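Local coordinates for protein versicolorin reductase (PDB 4NIM) that probably catalyses an NAD(P)(H)-dependent oxidation or reduction, as a member of the short-chain dehydrogenase/reductase family, at residues V123-P128 with C167-A172; A147-S152 with A242-E247. One frame throughout, in Å; residues are numbered along the deposited sequence.

Contact 1 of 2, residues V123-P128 with C167-A172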
# COMPACT_ATOMS: atom_id res chain seq x y z
N VAL A 123 -1.83 10.69 4.51
CA VAL A 123 -1.83 9.78 3.35
C VAL A 123 -1.08 8.49 3.72
O VAL A 123 -1.51 7.43 3.34
CB VAL A 123 -1.20 10.41 2.08
CG1 VAL A 123 -1.11 9.40 0.93
CG2 VAL A 123 -2.00 11.64 1.65
N ASN A 124 0.02 8.60 4.47
CA ASN A 124 0.90 7.44 4.67
C ASN A 124 0.49 6.54 5.85
O ASN A 124 0.89 5.36 5.89
CB ASN A 124 2.34 7.84 4.82
CG ASN A 124 2.90 8.49 3.58
OD1 ASN A 124 2.36 8.31 2.48
ND2 ASN A 124 4.00 9.16 3.73
N THR A 125 -0.34 7.06 6.75
CA THR A 125 -0.65 6.38 8.00
C THR A 125 -2.13 6.35 8.25
O THR A 125 -2.69 5.28 8.52
CB THR A 125 0.09 7.05 9.23
OG1 THR A 125 1.48 7.32 8.92
CG2 THR A 125 0.02 6.14 10.38
N ARG A 126 -2.79 7.51 8.23
CA ARG A 126 -4.23 7.58 8.53
C ARG A 126 -5.08 6.89 7.41
O ARG A 126 -6.06 6.17 7.69
CB ARG A 126 -4.67 9.04 8.69
CG ARG A 126 -6.06 9.18 9.27
CD ARG A 126 -6.39 10.61 9.62
NE ARG A 126 -6.60 11.44 8.46
CZ ARG A 126 -6.61 12.76 8.48
NH1 ARG A 126 -6.41 13.42 9.61
NH2 ARG A 126 -6.79 13.45 7.36
N ALA A 127 -4.74 7.15 6.17
CA ALA A 127 -5.48 6.52 5.06
C ALA A 127 -5.40 5.00 5.17
O ALA A 127 -6.45 4.35 5.22
CB ALA A 127 -5.08 7.07 3.72
N PRO A 128 -4.20 4.41 5.31
CA PRO A 128 -4.20 2.97 5.58
C PRO A 128 -5.02 2.56 6.77
O PRO A 128 -5.71 1.55 6.71
CB PRO A 128 -2.72 2.66 5.75
CG PRO A 128 -2.06 3.63 4.79
CD PRO A 128 -2.86 4.88 4.91
N CYS A 167 9.61 9.67 7.25
CA CYS A 167 10.16 8.44 7.86
C CYS A 167 9.28 8.04 9.04
O CYS A 167 8.84 6.90 9.11
CB CYS A 167 11.58 8.62 8.30
SG CYS A 167 12.70 8.93 6.91
N ALA A 168 8.97 9.01 9.92
CA ALA A 168 8.05 8.73 11.05
C ALA A 168 6.68 8.18 10.63
O ALA A 168 6.12 7.29 11.29
CB ALA A 168 7.93 9.99 11.95
N SER A 169 6.09 8.71 9.56
CA SER A 169 4.80 8.22 9.06
C SER A 169 4.85 6.74 8.66
O SER A 169 3.88 6.02 8.86
CB SER A 169 4.25 9.07 7.90
OG SER A 169 4.95 8.86 6.67
N LYS A 170 5.97 6.32 8.07
CA LYS A 170 6.24 4.90 7.71
C LYS A 170 6.54 4.01 8.92
O LYS A 170 6.10 2.86 8.95
CB LYS A 170 7.37 4.86 6.71
CG LYS A 170 7.05 5.67 5.46
CD LYS A 170 5.95 5.01 4.61
CE LYS A 170 5.60 5.85 3.39
NZ LYS A 170 4.69 5.18 2.36
N GLY A 171 7.20 4.54 9.96
CA GLY A 171 7.35 3.78 11.16
C GLY A 171 6.04 3.53 11.84
O GLY A 171 5.81 2.44 12.36
N ALA A 172 5.15 4.51 11.80
CA ALA A 172 3.83 4.30 12.34
C ALA A 172 3.11 3.18 11.58
O ALA A 172 2.42 2.34 12.20
CB ALA A 172 3.01 5.57 12.26
O HOH W 1 2.28 4.67 3.55

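Contact 2 of 2, residues A147-S152 with A242-E247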
# COMPACT_ATOMS: atom_id res chain seq x y z
N ALA A 147 -6.66 -10.54 2.91
CA ALA A 147 -5.22 -10.28 2.89
C ALA A 147 -5.05 -8.80 2.61
O ALA A 147 -5.71 -8.24 1.74
CB ALA A 147 -4.50 -11.13 1.86
N ILE A 148 -4.28 -8.16 3.49
CA ILE A 148 -3.89 -6.77 3.38
C ILE A 148 -2.35 -6.66 3.19
O ILE A 148 -1.58 -7.36 3.87
CB ILE A 148 -4.30 -6.02 4.65
CG1 ILE A 148 -5.83 -6.18 4.86
CG2 ILE A 148 -3.90 -4.58 4.57
CD1 ILE A 148 -6.34 -5.49 6.10
N VAL A 149 -1.94 -5.79 2.28
CA VAL A 149 -0.50 -5.53 2.01
C VAL A 149 -0.29 -4.02 2.14
O VAL A 149 -0.89 -3.22 1.42
CB VAL A 149 -0.01 -6.02 0.65
CG1 VAL A 149 1.49 -5.76 0.47
CG2 VAL A 149 -0.32 -7.50 0.44
N ASN A 150 0.48 -3.63 3.14
CA ASN A 150 0.90 -2.26 3.29
C ASN A 150 2.23 -2.00 2.59
O ASN A 150 3.20 -2.75 2.80
CB ASN A 150 1.00 -1.92 4.77
CG ASN A 150 -0.35 -1.98 5.45
OD1 ASN A 150 -1.36 -1.65 4.81
ND2 ASN A 150 -0.39 -2.43 6.70
N VAL A 151 2.30 -0.97 1.77
CA VAL A 151 3.57 -0.62 1.14
C VAL A 151 4.22 0.47 2.02
O VAL A 151 3.77 1.63 2.05
CB VAL A 151 3.41 -0.13 -0.27
CG1 VAL A 151 4.78 0.23 -0.89
CG2 VAL A 151 2.74 -1.22 -1.14
N SER A 152 5.24 0.08 2.76
CA SER A 152 5.95 0.97 3.63
C SER A 152 7.33 1.22 3.00
O SER A 152 7.47 1.16 1.79
CB SER A 152 6.06 0.38 5.03
OG SER A 152 6.65 1.29 5.93
N ALA A 242 1.90 -9.37 -4.90
CA ALA A 242 1.07 -10.50 -5.23
C ALA A 242 1.32 -11.73 -4.35
O ALA A 242 0.34 -12.40 -3.90
CB ALA A 242 1.20 -10.85 -6.71
N PHE A 243 2.59 -12.03 -4.07
CA PHE A 243 2.92 -13.13 -3.18
C PHE A 243 2.20 -12.96 -1.86
O PHE A 243 1.50 -13.87 -1.39
CB PHE A 243 4.44 -13.26 -2.99
CG PHE A 243 4.87 -14.16 -1.83
CD1 PHE A 243 4.80 -15.55 -1.93
CD2 PHE A 243 5.38 -13.61 -0.66
CE1 PHE A 243 5.21 -16.37 -0.89
CE2 PHE A 243 5.80 -14.44 0.39
CZ PHE A 243 5.72 -15.81 0.27
N LEU A 244 2.36 -11.77 -1.26
CA LEU A 244 1.82 -11.48 0.04
C LEU A 244 0.30 -11.41 0.06
O LEU A 244 -0.29 -11.69 1.09
CB LEU A 244 2.36 -10.16 0.61
CG LEU A 244 3.87 -10.11 0.84
CD1 LEU A 244 4.34 -8.69 1.20
CD2 LEU A 244 4.22 -11.08 1.95
N ALA A 245 -0.30 -11.08 -1.09
CA ALA A 245 -1.75 -10.97 -1.22
C ALA A 245 -2.43 -12.27 -1.52
O ALA A 245 -3.66 -12.33 -1.40
CB ALA A 245 -2.10 -10.00 -2.34
N SER A 246 -1.64 -13.31 -1.85
CA SER A 246 -2.15 -14.58 -2.38
C SER A 246 -1.90 -15.73 -1.42
O SER A 246 -1.16 -15.59 -0.45
CB SER A 246 -1.41 -14.93 -3.68
OG SER A 246 -0.08 -15.34 -3.41
N GLU A 247 -2.50 -16.89 -1.73
CA GLU A 247 -2.38 -18.14 -0.96
C GLU A 247 -0.96 -18.64 -0.91
O GLU A 247 -0.63 -19.45 -0.07
CB GLU A 247 -3.29 -19.26 -1.56
O HOH W 2 -0.74 -10.05 3.21

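Contact 1 of 2, residues V123-P128 with C167-A172
N124 reaches across to S169 and K170 where two helices of the Rossmann-type short-chain dehydrogenase fold run side by side, the axes of these short segments 8.3 Å apart at 28°. Its CB lies 3.4 Å from S169 OG. CG, set anti to the carbonyl carbon (chi1 -64°), sits near K170 CE, and the amide then divides its duties. OD1 accepts a hydrogen bond from the backbone N of L103, while ND2 donates to S169 OG at 3.1 Å, with the acceptor almost in the amide plane. The amide is thus held at both ends, and S169 OG is itself bonded to Y166 O, which helps fix the hydroxyl.

Y166 and K170 fit the YxxxK signature of the family. Within the wider pi-type turn at 123-126, N124 O takes a bond of 2.8 Å from a water, which in turn accepts one from K170 NZ at 2.7 Å. This link is consistent with the proton relay described for relatives, in which a water joins the asparagine's main-chain carbonyl to the lysine.

Beside it, T125 CG2 packs against A172 CB at 3.6 Å, and T125 OG1 donates to S169 O over 2.7 Å, approaching at a C=O...donor angle of 115° and tilted from the carbonyl plane.

Contact 2 of 2, residues A147-S152 with A242-E247
V149 and L244 supply much of the apolar packing between strand 147-153, an inner strand lying between 96-99 and 190-196, and the C-terminal end of helix 234-245, one of the helices flanking the parallel sheet of this Rossmann-type fold. The two side chains cross at about a right angle. With CG1 anti to the backbone N (chi1 -177°), the valine turns its other methyl, CG2, to the helix, 3.8 Å from L244 CB. The same methyl lies 4.1 Å from A245 CB. L244 CD1 reaches forward to V149 CG1, at 4.2 Å, and F35 of helix 26-37 touches A245, extending the apolar layer on this side of the sheet.

Van der Waals contact with the backbone takes over at the start of the strand. A147 CB rests 3.6 Å from A245 O, a carbonyl in the last turn, just before S246 departs from helical geometry.

Polar contact between the two segments is carried by water. One molecule donates both to I148 O, at 2.9 Å, and to L244 O, at 2.7 Å. L244 O also receives weak bonds from S249 OG and R190 NH2, and the strand's backbone is paired to both neighbouring strands, as in I148 with R190 and A147 with L97.

The segments therefore meet through small aliphatic groups that demand little directional precision, while the water adds to the weak bonds on L244 O and ties that carbonyl to the strand.

From the N terminus, the chain passes through 123-128 in helix 114-142, enters the sheet as strand 147-153, leaves through helix 164-183 and much later arrives at helix 234-245. Contact 1 closes a loop of 38 intervening residues, bringing together the helices before and after the strand. Contact 2 starts within that loop and closes one of 89, joining the strand to the last long helix. Their segments alternate, so the two loops cross rather than nest. The centres lie about 17 Å apart, yet the strand's far end reaches contact 1: K170 O packs 3.5 Å from S152 OG, and V151 O lies near K170 NZ. Strand 147-153 thus connects the helix pair to helix 234-245.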